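Local coordinates for protein myosin regulatory light chain (Physarum polycephalum, PDB 2BL0) that serves as a calcium-binding light chain of the myosin II regulatory domain and carries one calcium ion in an EF-hand loop of its N-terminal half, at residues Gln74-Glu77 against Met78-Phe82; Ile93-Ala96 against Glu97-Leu101; Ala108-Ser111 against Ser112-Glu115; Ser122-Gly125 against Asp126-Asn130. All blocks are in the same frame, centred on the assembly; numbering follows the deposited sequence. Where two conformers were deposited one is given.

Contact 1: Gln74-Glu77 against Met78-Phe82; sequences QSKE and MLDAF
Lys76 and Asp80 meet across one turn of helix 75-85, in a local i to i+4 contact. It covers the first turns of the entering helix of the EF-hand spanning 73-108. Four backbone bonds span the turn. The N of Met78, Leu79, Asp80 and Ala81 each donates to the O four residues earlier, and Met78 N to Gln74 O measures 3.0 Å.

The salt bridge lies on the exposed side. Lys76 sends CG anti to its own N (chi1 167°), then bends at chi2 (65°), which turns the chain along the helix toward Asp80. NZ ends 2.8 Å from Asp80 OD1 and uses the syn lone pair of that oxygen. Lys76 CE is 3.2 Å from Asp80 OD2. Backbone and side chains thus both tie these residues. Separately, Glu77 in the conformer given makes a salt bridge to Lys69.

The other side is largely buried. Met78 touches Val139 of helix 131-140, and Phe82 lies nearly parallel to the ring of Tyr131. Met78 and Phe82 also pack on apolar side chains of another protein chain. A helix with a polar outer side and an apolar inner side is as expected for the entering helix of an EF-hand.

Contact 2: Ile93-Ala96 against Glu97-Leu101; sequences IQEA and ELRQL
Ile93 begins the segment as a strand residue whose CD1 reaches the first turn of helix 95-104. CG1 lies anti to the backbone N (chi1 -165°), which carries CD1 toward the backbone of Leu98. Ile93 CD1 comes within 3.5 Å of Leu98 N. Ile93 CD1 also packs at 4.0 Å against Leu98 CB and lies 3.9 Å from Glu97 CB.

Gln94 is the N-cap residue. Its O takes a straight bond from Leu98 N at 3.1 Å, and Glu97 N adds a weak one. The side chain turns elsewhere: NE2 donates to Asp126 O.

Glu95 carries the polar contact. Its extended chain puts OE1 2.9 Å from Arg99 NE, at the guanidinium edge. The bond reaches OE1 on its anti side, tilted 26° out of the carboxylate plane, and the carboxylate and guanidinium planes are 51° apart. This is not a flat two-pronged pairing. Arg99 NH2 reaches the same Glu95 OE1 only weakly, at 3.4 Å, while NH1 pairs with Glu115. Replacing Arg99 by an alanine would probably leave Glu95 OE1 and Glu115 without this shared positive mate, weakening the side-chain link between helices 95-104 and 111-118.

Ala96 closes the segment with its O bonded to Gln100 N at 3.2 Å.

Ile93 and Glu97 hold the eighth and last places of a twelve-residue calcium loop, with Glu97 inferred to bind calcium. Here the loop strand passes straight into the exiting helix, whose first residues are the last of the loop, as in EF-hands.

Contact 3: Ala108-Ser111 against Ser112-Glu115; sequences ALTS and SEVE
Thr110 and Glu113 form a capping box at the start of helix 111-118, the first helix of the EF-hand spanning 109-144. This is the tight part. Thr110 OG1 takes the N-H of Glu113 at 3.1 Å. In return Glu113 OE1 accepts from Thr110 N at 3.0 Å, with a nearly straight N-H...O angle of 171°. The amide approaches OE1 from above the carboxylate plane, 38° out of it. Thr110 holds OG1 between its backbone N and carbonyl carbon (chi1 69°), facing the helix end. The Glu113 chain is extended beyond CG and runs back past Thr110 OG1, with Glu113 CG 3.3 Å from it. With an alanine in place of Glu113, Thr110 N would probably lose its carboxylate partner, and the box would be reduced to the OG1 bond.

Next to the box, toward helix 95-104, the packing is apolar. Leu109 CB meets Val114 CG2 at 3.9 Å, the two side chains crossing at about a right angle. Both also touch Leu102 of helix 95-104, so this side is buried. The regular helix bonds begin on this side, with Val114 N on Thr110 O. Val114 CG2 rests 3.4 Å from the same Thr110 O.

The outer side is looser. Ser111 and Ser112 are exposed and each was modelled in two conformers. A water accepts from Ser112 N at 3.0 Å and pairs with Ser111 OG in the conformer given.

Contact 4: Ser122-Gly125 against Asp126-Asn130; sequences SVSG and DGAIN
Ser124 faces Asp126 and Ala128 across a tight turn, and its side chain ties the turn together. Ser124 CB lies 3.7 Å from Ala128 O. OG is placed between the backbone N and carbonyl carbon (chi1 75°), which points it into the turn. There it accepts two backbone bonds, from Asp126 N and from Ala128 N, at 3.1 Å each. Ala128 CB also lies close by, 3.4 Å from Ser124 OG.

The backbone of Ser124 adds two more bonds. Its N donates to Ala128 O at 2.9 Å, in the carbonyl plane. Its O accepts from Gly127 N across a type I turn, and that donor sits well above the carbonyl plane. Gly127 has a positive phi (81°), a backbone shape that glycine adopts easily.

Val123 covers the other side of the turn. Its CG1 presses on Gly127 CA at 3.5 Å, closer than usual for two carbons. Its CG2 meets Ile129 CG2 at 3.9 Å. At the open end a water bridges Ser122 O and Asn130 N.

Strand 128-130 pairs with strand 92-94 of the preceding EF-hand. Ser122 to Asn130 occupy the first nine places of the loop of the EF-hand spanning 109-144. No calcium is seen here, and Ser124 OG binds backbone amides instead, as fits a degenerate EF-hand loop.

In the fold
The four contacts belong to the C-terminal EF-hand pair. Contact 2 touches the other three. Phe82 CE1 of contact 1 packs on Leu98 CD1 at 3.8 Å, joining the entering and exiting helices of one EF-hand. The 2.9 Å Arg99 NH1 to Glu115 OE2 bridge joins contacts 2 and 3. Contact 4 meets contact 2 through the short sheet between the two loops, with Ile129 N 2.8 Å from Ile93 O. Contacts 1 and 3 do not touch, their nearest atoms being about 10 Å apart. Glu97 belongs to an inferred calcium site. The calcium seen lies in the N-terminal half, at Asp15, Asp17, Asp19 and Lys21.

Contact 1: Gln74-Glu77 against Met78-Phe82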
ATOM      1  N   GLN B  74      -8.631 -15.941 -20.556  1.00  8.66           N
ATOM      2  CA  GLN B  74      -7.855 -15.888 -21.797  1.00  7.99           C
ATOM      3  C   GLN B  74      -6.957 -17.103 -22.038  1.00  8.04           C
ATOM      4  O   GLN B  74      -6.361 -17.208 -23.097  1.00  7.37           O
ATOM      5  CB  GLN B  74      -7.028 -14.604 -21.857  1.00  8.36           C
ATOM      6  CG  GLN B  74      -7.909 -13.356 -21.855  1.00  7.56           C
ATOM      7  CD  GLN B  74      -7.148 -12.060 -21.740  1.00  7.82           C
ATOM      8  OE1 GLN B  74      -6.210 -11.962 -20.946  1.00  8.01           O
ATOM      9  NE2 GLN B  74      -7.554 -11.053 -22.521  1.00  8.61           N
ATOM     10  N   SER B  75      -6.867 -18.014 -21.070  1.00  7.39           N
ATOM     11  CA  SER B  75      -5.948 -19.158 -21.168  1.00  8.06           C
ATOM     12  C   SER B  75      -6.175 -20.024 -22.396  1.00  7.64           C
ATOM     13  O   SER B  75      -5.227 -20.395 -23.102  1.00  7.90           O
ATOM     14  CB  SER B  75      -6.086 -20.039 -19.937  1.00  7.90           C
ATOM     15  OG  SER B  75      -5.838 -19.286 -18.764  1.00 10.66           O
ATOM     16  N   LYS B  76      -7.433 -20.371 -22.624  1.00  8.18           N
ATOM     17  CA  LYS B  76      -7.800 -21.250 -23.720  1.00  8.28           C
ATOM     18  C   LYS B  76      -7.413 -20.615 -25.045  1.00  7.65           C
ATOM     19  O   LYS B  76      -6.726 -21.233 -25.850  1.00  7.52           O
ATOM     20  CB  LYS B  76      -9.293 -21.568 -23.666  1.00  8.40           C
ATOM     21  CG  LYS B  76      -9.865 -22.226 -24.917  1.00  9.83           C
ATOM     22  CD  LYS B  76      -9.286 -23.606 -25.173  1.00  9.82           C
ATOM     23  CE  LYS B  76     -10.015 -24.354 -26.305  1.00  8.42           C
ATOM     24  NZ  LYS B  76      -9.182 -25.431 -26.979  1.00  7.74           N
ATOM     25  N   GLU B  77      -7.802 -19.368 -25.249  1.00  7.72           N
ATOM     26  CA  GLU B  77      -7.494 -18.698 -26.504  1.00  7.94           C
ATOM     27  C   GLU B  77      -5.992 -18.550 -26.699  1.00  6.94           C
ATOM     28  O   GLU B  77      -5.494 -18.700 -27.808  1.00  7.37           O
ATOM     29  CB  GLU B  77      -8.192 -17.324 -26.559  0.51  7.73           C
ATOM     30  CG  GLU B  77      -9.711 -17.404 -26.762  0.51  9.72           C
ATOM     31  CD  GLU B  77     -10.477 -16.163 -26.303  0.51 11.30           C
ATOM     32  OE1 GLU B  77     -10.015 -15.416 -25.404  0.51 12.95           O
ATOM     33  OE2 GLU B  77     -11.585 -15.940 -26.838  0.51 15.15           O
ATOM     34  N   MET B  78      -5.257 -18.285 -25.629  1.00  6.44           N
ATOM     35  CA  MET B  78      -3.803 -18.174 -25.735  1.00  6.39           C
ATOM     36  C   MET B  78      -3.147 -19.498 -26.091  1.00  6.32           C
ATOM     37  O   MET B  78      -2.247 -19.547 -26.910  1.00  5.68           O
ATOM     38  CB  MET B  78      -3.192 -17.673 -24.430  1.00  5.37           C
ATOM     39  CG  MET B  78      -3.431 -16.160 -24.140  0.67  6.37           C
ATOM     40  SD  MET B  78      -2.365 -15.526 -22.804  0.67  4.85           S
ATOM     41  CE  MET B  78      -3.300 -15.858 -21.432  0.67  3.29           C
ATOM     42  N   LEU B  79      -3.578 -20.573 -25.455  1.00  6.92           N
ATOM     43  CA  LEU B  79      -2.961 -21.866 -25.733  1.00  8.53           C
ATOM     44  C   LEU B  79      -3.290 -22.351 -27.149  1.00  8.58           C
ATOM     45  O   LEU B  79      -2.447 -22.954 -27.805  1.00  8.79           O
ATOM     46  CB  LEU B  79      -3.393 -22.902 -24.708  1.00  9.06           C
ATOM     47  CG  LEU B  79      -2.334 -23.546 -23.807  1.00 14.85           C
ATOM     48  CD1 LEU B  79      -2.764 -24.976 -23.491  1.00 14.40           C
ATOM     49  CD2 LEU B  79      -0.914 -23.553 -24.327  1.00 15.96           C
ATOM     50  N   ASP B  80      -4.517 -22.100 -27.593  1.00  9.33           N
ATOM     51  CA  ASP B  80      -4.937 -22.370 -28.977  1.00 10.37           C
ATOM     52  C   ASP B  80      -4.057 -21.594 -29.968  1.00 10.59           C
ATOM     53  O   ASP B  80      -3.642 -22.129 -30.998  1.00 11.46           O
ATOM     54  CB  ASP B  80      -6.395 -21.935 -29.196  1.00 10.27           C
ATOM     55  CG  ASP B  80      -7.409 -22.896 -28.598  1.00 10.72           C
ATOM     56  OD1 ASP B  80      -7.035 -23.967 -28.079  1.00 12.84           O
ATOM     57  OD2 ASP B  80      -8.628 -22.650 -28.623  1.00 12.96           O
ATOM     58  N   ALA B  81      -3.815 -20.321 -29.661  1.00 10.71           N
ATOM     59  CA  ALA B  81      -2.964 -19.471 -30.493  1.00 10.89           C
ATOM     60  C   ALA B  81      -1.568 -20.055 -30.575  1.00 10.10           C
ATOM     61  O   ALA B  81      -1.039 -20.218 -31.650  1.00 10.34           O
ATOM     62  CB  ALA B  81      -2.903 -18.064 -29.950  1.00 10.82           C
ATOM     63  N   PHE B  82      -0.970 -20.387 -29.432  1.00 10.30           N
ATOM     64  CA  PHE B  82       0.401 -20.885 -29.429  1.00  9.44           C
ATOM     65  C   PHE B  82       0.504 -22.263 -30.074  1.00 10.08           C
ATOM     66  O   PHE B  82       1.469 -22.567 -30.749  1.00  9.97           O
ATOM     67  CB  PHE B  82       0.994 -20.913 -28.010  1.00  9.81           C
ATOM     68  CG  PHE B  82       1.520 -19.580 -27.544  1.00  7.74           C
ATOM     69  CD1 PHE B  82       2.565 -18.954 -28.209  1.00  6.16           C
ATOM     70  CD2 PHE B  82       0.970 -18.941 -26.445  1.00  6.19           C
ATOM     71  CE1 PHE B  82       3.046 -17.735 -27.790  1.00  6.26           C
ATOM     72  CE2 PHE B  82       1.453 -17.717 -26.014  1.00  6.70           C
ATOM     73  CZ  PHE B  82       2.485 -17.101 -26.695  1.00  7.81           C
TER

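Contact 2: Ile93-Ala96 against Glu97-Leu101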
ATOM      1  N   ILE B  93       8.007 -22.482 -28.768  1.00  9.82           N
ATOM      2  CA  ILE B  93       8.116 -21.529 -29.849  1.00 10.62           C
ATOM      3  C   ILE B  93       9.493 -20.857 -29.688  1.00 10.48           C
ATOM      4  O   ILE B  93      10.028 -20.776 -28.582  1.00 10.87           O
ATOM      5  CB  ILE B  93       6.948 -20.520 -29.760  1.00 11.07           C
ATOM      6  CG1 ILE B  93       6.801 -19.740 -31.074  1.00 15.21           C
ATOM      7  CG2 ILE B  93       7.060 -19.645 -28.508  1.00 10.28           C
ATOM      8  CD1 ILE B  93       6.646 -18.296 -30.940  1.00 18.87           C
ATOM      9  N   GLN B  94      10.089 -20.430 -30.785  1.00 10.17           N
ATOM     10  CA  GLN B  94      11.348 -19.693 -30.690  1.00  9.66           C
ATOM     11  C   GLN B  94      11.085 -18.311 -30.095  1.00 10.01           C
ATOM     12  O   GLN B  94      10.168 -17.608 -30.523  1.00  9.41           O
ATOM     13  CB  GLN B  94      12.001 -19.615 -32.064  1.00 10.00           C
ATOM     14  CG  GLN B  94      12.424 -20.987 -32.602  1.00  9.23           C
ATOM     15  CD  GLN B  94      13.425 -21.692 -31.700  1.00  9.96           C
ATOM     16  OE1 GLN B  94      13.077 -22.670 -31.020  1.00 10.22           O
ATOM     17  NE2 GLN B  94      14.689 -21.212 -31.707  1.00 11.13           N
ATOM     18  N   GLU B  95      11.868 -17.915 -29.093  1.00 10.34           N
ATOM     19  CA  GLU B  95      11.682 -16.572 -28.534  1.00 10.50           C
ATOM     20  C   GLU B  95      11.752 -15.494 -29.616  1.00  9.66           C
ATOM     21  O   GLU B  95      11.026 -14.516 -29.548  1.00  8.46           O
ATOM     22  CB  GLU B  95      12.653 -16.232 -27.427  1.00 11.48           C
ATOM     23  CG  GLU B  95      12.266 -14.922 -26.751  1.00 13.55           C
ATOM     24  CD  GLU B  95      13.143 -14.588 -25.574  1.00 16.05           C
ATOM     25  OE1 GLU B  95      13.951 -13.646 -25.672  1.00 17.62           O
ATOM     26  OE2 GLU B  95      13.000 -15.268 -24.546  1.00 18.71           O
ATOM     27  N   ALA B  96      12.598 -15.674 -30.622  1.00 10.06           N
ATOM     28  CA  ALA B  96      12.697 -14.677 -31.688  1.00 10.67           C
ATOM     29  C   ALA B  96      11.379 -14.494 -32.411  1.00 11.37           C
ATOM     30  O   ALA B  96      11.039 -13.380 -32.781  1.00 11.72           O
ATOM     31  CB  ALA B  96      13.756 -15.057 -32.694  1.00 11.03           C
ATOM     32  N   GLU B  97      10.667 -15.589 -32.667  1.00 12.47           N
ATOM     33  CA  GLU B  97       9.382 -15.468 -33.348  1.00 13.53           C
ATOM     34  C   GLU B  97       8.361 -14.770 -32.457  1.00 13.58           C
ATOM     35  O   GLU B  97       7.684 -13.851 -32.926  1.00 14.30           O
ATOM     36  CB  GLU B  97       8.854 -16.815 -33.849  1.00 14.39           C
ATOM     37  CG  GLU B  97       7.654 -16.681 -34.795  1.00 16.82           C
ATOM     38  CD  GLU B  97       7.838 -15.646 -35.901  1.00 21.98           C
ATOM     39  OE1 GLU B  97       8.993 -15.358 -36.333  1.00 25.68           O
ATOM     40  OE2 GLU B  97       6.808 -15.111 -36.367  1.00 27.07           O
ATOM     41  N   LEU B  98       8.291 -15.180 -31.192  1.00 12.92           N
ATOM     42  CA  LEU B  98       7.441 -14.545 -30.177  1.00 13.44           C
ATOM     43  C   LEU B  98       7.658 -13.035 -30.126  1.00 13.28           C
ATOM     44  O   LEU B  98       6.694 -12.264 -30.173  1.00 12.02           O
ATOM     45  CB  LEU B  98       7.713 -15.145 -28.792  1.00 13.21           C
ATOM     46  CG  LEU B  98       6.869 -14.612 -27.620  1.00 16.39           C
ATOM     47  CD1 LEU B  98       5.401 -14.764 -27.934  1.00 17.93           C
ATOM     48  CD2 LEU B  98       7.243 -15.252 -26.301  1.00 17.12           C
ATOM     49  N   ARG B  99       8.917 -12.607 -30.038  1.00 12.86           N
ATOM     50  CA  ARG B  99       9.219 -11.173 -30.017  1.00 13.04           C
ATOM     51  C   ARG B  99       8.652 -10.469 -31.252  1.00 14.15           C
ATOM     52  O   ARG B  99       8.032  -9.402 -31.143  1.00 13.45           O
ATOM     53  CB  ARG B  99      10.731 -10.923 -29.914  1.00 12.74           C
ATOM     54  CG  ARG B  99      11.345 -11.207 -28.535  1.00 10.67           C
ATOM     55  CD  ARG B  99      12.880 -11.242 -28.577  1.00 10.97           C
ATOM     56  NE  ARG B  99      13.559 -11.241 -27.272  1.00  9.18           N
ATOM     57  CZ  ARG B  99      13.720 -10.168 -26.510  1.00 10.03           C
ATOM     58  NH1 ARG B  99      13.242  -8.988 -26.895  1.00  9.07           N
ATOM     59  NH2 ARG B  99      14.370 -10.261 -25.348  1.00  9.68           N
ATOM     60  N   GLN B 100       8.828 -11.087 -32.419  1.00 15.64           N
ATOM     61  CA  GLN B 100       8.394 -10.497 -33.685  1.00 17.51           C
ATOM     62  C   GLN B 100       6.882 -10.326 -33.740  1.00 18.24           C
ATOM     63  O   GLN B 100       6.387  -9.311 -34.226  1.00 18.54           O
ATOM     64  CB  GLN B 100       8.829 -11.357 -34.871  1.00 18.22           C
ATOM     65  CG  GLN B 100      10.190 -10.995 -35.411  1.00 21.25           C
ATOM     66  CD  GLN B 100      10.832 -12.143 -36.159  1.00 25.41           C
ATOM     67  OE1 GLN B 100      10.956 -13.249 -35.616  1.00 30.84           O
ATOM     68  NE2 GLN B 100      11.239 -11.896 -37.405  1.00 28.29           N
ATOM     69  N   LEU B 101       6.162 -11.317 -33.238  1.00 19.00           N
ATOM     70  CA  LEU B 101       4.706 -11.306 -33.316  1.00 19.46           C
ATOM     71  C   LEU B 101       4.152 -10.227 -32.401  1.00 19.10           C
ATOM     72  O   LEU B 101       3.341  -9.411 -32.845  1.00 19.45           O
ATOM     73  CB  LEU B 101       4.145 -12.676 -32.955  1.00 19.96           C
ATOM     74  CG  LEU B 101       4.509 -13.781 -33.960  1.00 20.72           C
ATOM     75  CD1 LEU B 101       3.935 -15.105 -33.494  1.00 22.53           C
ATOM     76  CD2 LEU B 101       4.046 -13.442 -35.390  1.00 21.31           C
TER

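Contact 3: Ala108-Ser111 against Ser112-Glu115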
ATOM      1  N   ALA B 108       0.235  -4.334 -31.337  1.00 11.34           N
ATOM      2  CA  ALA B 108       1.667  -4.387 -31.081  1.00 11.53           C
ATOM      3  C   ALA B 108       2.086  -3.772 -29.741  1.00 11.83           C
ATOM      4  O   ALA B 108       1.684  -2.652 -29.399  1.00 11.10           O
ATOM      5  CB  ALA B 108       2.409  -3.699 -32.216  1.00 12.13           C
ATOM      6  N   LEU B 109       2.912  -4.508 -29.000  1.00 11.99           N
ATOM      7  CA  LEU B 109       3.486  -4.018 -27.747  1.00 12.61           C
ATOM      8  C   LEU B 109       4.691  -3.108 -28.015  1.00 13.02           C
ATOM      9  O   LEU B 109       5.240  -3.090 -29.112  1.00 12.26           O
ATOM     10  CB  LEU B 109       3.906  -5.195 -26.865  1.00 12.88           C
ATOM     11  CG  LEU B 109       2.877  -6.309 -26.628  1.00 14.50           C
ATOM     12  CD1 LEU B 109       3.511  -7.377 -25.728  1.00 16.15           C
ATOM     13  CD2 LEU B 109       1.628  -5.770 -26.028  1.00 16.50           C
ATOM     14  N   THR B 110       5.078  -2.322 -27.015  1.00 13.62           N
ATOM     15  CA  THR B 110       6.297  -1.533 -27.096  1.00 14.04           C
ATOM     16  C   THR B 110       7.499  -2.407 -26.784  1.00 13.97           C
ATOM     17  O   THR B 110       7.380  -3.428 -26.109  1.00 13.66           O
ATOM     18  CB  THR B 110       6.279  -0.351 -26.105  1.00 14.11           C
ATOM     19  OG1 THR B 110       6.359  -0.838 -24.758  1.00 13.66           O
ATOM     20  CG2 THR B 110       4.958   0.432 -26.160  1.00 15.04           C
ATOM     21  N   SER B 111       8.654  -1.981 -27.272  1.00 13.65           N
ATOM     22  CA  SER B 111       9.930  -2.629 -26.977  1.00 13.47           C
ATOM     23  C   SER B 111      10.168  -2.792 -25.470  1.00 13.55           C
ATOM     24  O   SER B 111      10.661  -3.833 -25.024  1.00 13.38           O
ATOM     25  CB  SER B 111      11.066  -1.840 -27.620  0.58 13.96           C
ATOM     26  OG  SER B 111      10.990  -0.486 -27.244  0.58 14.46           O
ATOM     27  N   SER B 112       9.825  -1.765 -24.693  1.00 13.60           N
ATOM     28  CA  SER B 112      10.035  -1.775 -23.249  1.00 13.41           C
ATOM     29  C   SER B 112       9.179  -2.848 -22.610  1.00 13.18           C
ATOM     30  O   SER B 112       9.632  -3.547 -21.706  1.00 13.40           O
ATOM     31  CB  SER B 112       9.693  -0.414 -22.626  0.56 13.71           C
ATOM     32  OG  SER B 112      10.763   0.497 -22.771  0.56 14.01           O
ATOM     33  N   GLU B 113       7.932  -2.961 -23.073  1.00 12.69           N
ATOM     34  CA  GLU B 113       6.999  -3.983 -22.591  1.00 12.65           C
ATOM     35  C   GLU B 113       7.544  -5.376 -22.879  1.00 12.30           C
ATOM     36  O   GLU B 113       7.568  -6.239 -22.007  1.00 11.85           O
ATOM     37  CB  GLU B 113       5.602  -3.802 -23.221  1.00 12.91           C
ATOM     38  CG  GLU B 113       4.775  -2.697 -22.534  1.00 13.30           C
ATOM     39  CD  GLU B 113       3.601  -2.151 -23.358  1.00 16.84           C
ATOM     40  OE1 GLU B 113       3.432  -2.496 -24.555  1.00 13.73           O
ATOM     41  OE2 GLU B 113       2.818  -1.345 -22.785  1.00 18.96           O
ATOM     42  N   VAL B 114       7.987  -5.582 -24.114  1.00 12.47           N
ATOM     43  CA  VAL B 114       8.531  -6.875 -24.522  1.00 12.17           C
ATOM     44  C   VAL B 114       9.788  -7.252 -23.716  1.00 12.02           C
ATOM     45  O   VAL B 114       9.931  -8.396 -23.321  1.00 11.86           O
ATOM     46  CB  VAL B 114       8.779  -6.918 -26.047  1.00 12.28           C
ATOM     47  CG1 VAL B 114       9.501  -8.186 -26.446  1.00 12.82           C
ATOM     48  CG2 VAL B 114       7.448  -6.804 -26.791  1.00 13.00           C
ATOM     49  N   GLU B 115      10.680  -6.302 -23.428  1.00 11.86           N
ATOM     50  CA  GLU B 115      11.871  -6.631 -22.626  1.00 12.38           C
ATOM     51  C   GLU B 115      11.508  -7.016 -21.186  1.00 12.60           C
ATOM     52  O   GLU B 115      12.146  -7.877 -20.593  1.00 12.24           O
ATOM     53  CB  GLU B 115      12.893  -5.491 -22.603  1.00 12.60           C
ATOM     54  CG  GLU B 115      13.561  -5.179 -23.933  1.00 13.68           C
ATOM     55  CD  GLU B 115      14.208  -6.383 -24.599  1.00 15.67           C
ATOM     56  OE1 GLU B 115      14.687  -7.311 -23.895  1.00 19.96           O
ATOM     57  OE2 GLU B 115      14.194  -6.426 -25.843  1.00 14.53           O
TER
HETATM   58  O   HOH W   1       9.565   1.079 -25.634  1.00 45.74           O

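Contact 4: Ser122-Gly125 against Asp126-Asn130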
ATOM      1  N   SER B 122      12.604 -18.244 -19.534  1.00 14.58           N
ATOM      2  CA  SER B 122      13.718 -19.153 -19.727  1.00 15.13           C
ATOM      3  C   SER B 122      13.861 -19.542 -21.193  1.00 14.11           C
ATOM      4  O   SER B 122      12.898 -20.043 -21.785  1.00 14.51           O
ATOM      5  CB  SER B 122      13.480 -20.421 -18.904  1.00 14.62           C
ATOM      6  OG  SER B 122      14.659 -21.193 -18.868  1.00 19.15           O
ATOM      7  N   VAL B 123      15.039 -19.314 -21.772  1.00 13.26           N
ATOM      8  CA  VAL B 123      15.309 -19.660 -23.172  1.00 13.31           C
ATOM      9  C   VAL B 123      16.334 -20.795 -23.232  1.00 13.51           C
ATOM     10  O   VAL B 123      17.373 -20.725 -22.586  1.00 13.11           O
ATOM     11  CB  VAL B 123      15.884 -18.452 -23.962  1.00 13.44           C
ATOM     12  CG1 VAL B 123      16.097 -18.801 -25.426  1.00 13.47           C
ATOM     13  CG2 VAL B 123      14.991 -17.251 -23.839  1.00 14.35           C
ATOM     14  N   SER B 124      16.060 -21.811 -24.045  1.00 13.93           N
ATOM     15  CA  SER B 124      16.949 -22.970 -24.169  1.00 14.49           C
ATOM     16  C   SER B 124      18.168 -22.609 -25.005  1.00 14.76           C
ATOM     17  O   SER B 124      18.269 -21.499 -25.536  1.00 13.78           O
ATOM     18  CB  SER B 124      16.225 -24.129 -24.838  1.00 14.69           C
ATOM     19  OG  SER B 124      16.091 -23.920 -26.235  1.00 14.03           O
ATOM     20  N   GLY B 125      19.075 -23.572 -25.143  1.00 15.23           N
ATOM     21  CA  GLY B 125      20.247 -23.416 -25.981  1.00 16.07           C
ATOM     22  C   GLY B 125      19.972 -23.425 -27.478  1.00 16.40           C
ATOM     23  O   GLY B 125      20.892 -23.230 -28.265  1.00 17.32           O
ATOM     24  N   ASP B 126      18.737 -23.688 -27.889  1.00 16.25           N
ATOM     25  CA  ASP B 126      18.362 -23.553 -29.294  1.00 16.41           C
ATOM     26  C   ASP B 126      17.370 -22.403 -29.470  1.00 15.43           C
ATOM     27  O   ASP B 126      16.731 -22.276 -30.511  1.00 16.32           O
ATOM     28  CB  ASP B 126      17.795 -24.866 -29.829  1.00 17.05           C
ATOM     29  CG  ASP B 126      17.709 -24.901 -31.357  1.00 19.34           C
ATOM     30  OD1 ASP B 126      18.554 -24.258 -32.035  1.00 25.25           O
ATOM     31  OD2 ASP B 126      16.828 -25.545 -31.967  1.00 22.73           O
ATOM     32  N   GLY B 127      17.247 -21.570 -28.442  1.00 13.68           N
ATOM     33  CA  GLY B 127      16.437 -20.371 -28.529  1.00 13.35           C
ATOM     34  C   GLY B 127      14.952 -20.597 -28.345  1.00 12.72           C
ATOM     35  O   GLY B 127      14.169 -19.722 -28.699  1.00 12.96           O
ATOM     36  N   ALA B 128      14.580 -21.744 -27.780  1.00 11.80           N
ATOM     37  CA  ALA B 128      13.176 -22.142 -27.615  1.00 11.18           C
ATOM     38  C   ALA B 128      12.650 -21.757 -26.235  1.00 10.64           C
ATOM     39  O   ALA B 128      13.374 -21.806 -25.244  1.00 10.24           O
ATOM     40  CB  ALA B 128      13.027 -23.664 -27.798  1.00 11.59           C
ATOM     41  N   ILE B 129      11.369 -21.413 -26.176  1.00  9.94           N
ATOM     42  CA  ILE B 129      10.690 -21.153 -24.910  1.00  9.12           C
ATOM     43  C   ILE B 129       9.465 -22.043 -24.830  1.00  8.09           C
ATOM     44  O   ILE B 129       8.864 -22.378 -25.841  1.00  7.84           O
ATOM     45  CB  ILE B 129      10.300 -19.664 -24.739  1.00  9.47           C
ATOM     46  CG1 ILE B 129       9.274 -19.227 -25.781  1.00 11.29           C
ATOM     47  CG2 ILE B 129      11.531 -18.783 -24.827  1.00 10.25           C
ATOM     48  CD1 ILE B 129       7.877 -19.153 -25.266  1.00 15.57           C
ATOM     49  N   ASN B 130       9.099 -22.421 -23.619  1.00  6.94           N
ATOM     50  CA  ASN B 130       7.913 -23.237 -23.413  1.00  6.24           C
ATOM     51  C   ASN B 130       6.734 -22.300 -23.279  1.00  6.32           C
ATOM     52  O   ASN B 130       6.643 -21.545 -22.299  1.00  5.36           O
ATOM     53  CB  ASN B 130       8.081 -24.099 -22.158  1.00  6.59           C
ATOM     54  CG  ASN B 130       6.897 -25.009 -21.906  1.00  6.18           C
ATOM     55  OD1 ASN B 130       5.839 -24.542 -21.518  1.00  8.07           O
ATOM     56  ND2 ASN B 130       7.085 -26.331 -22.093  1.00  7.20           N
TER
HETATM   57  O   HOH W   2      10.575 -21.427 -21.201  1.00 29.80           O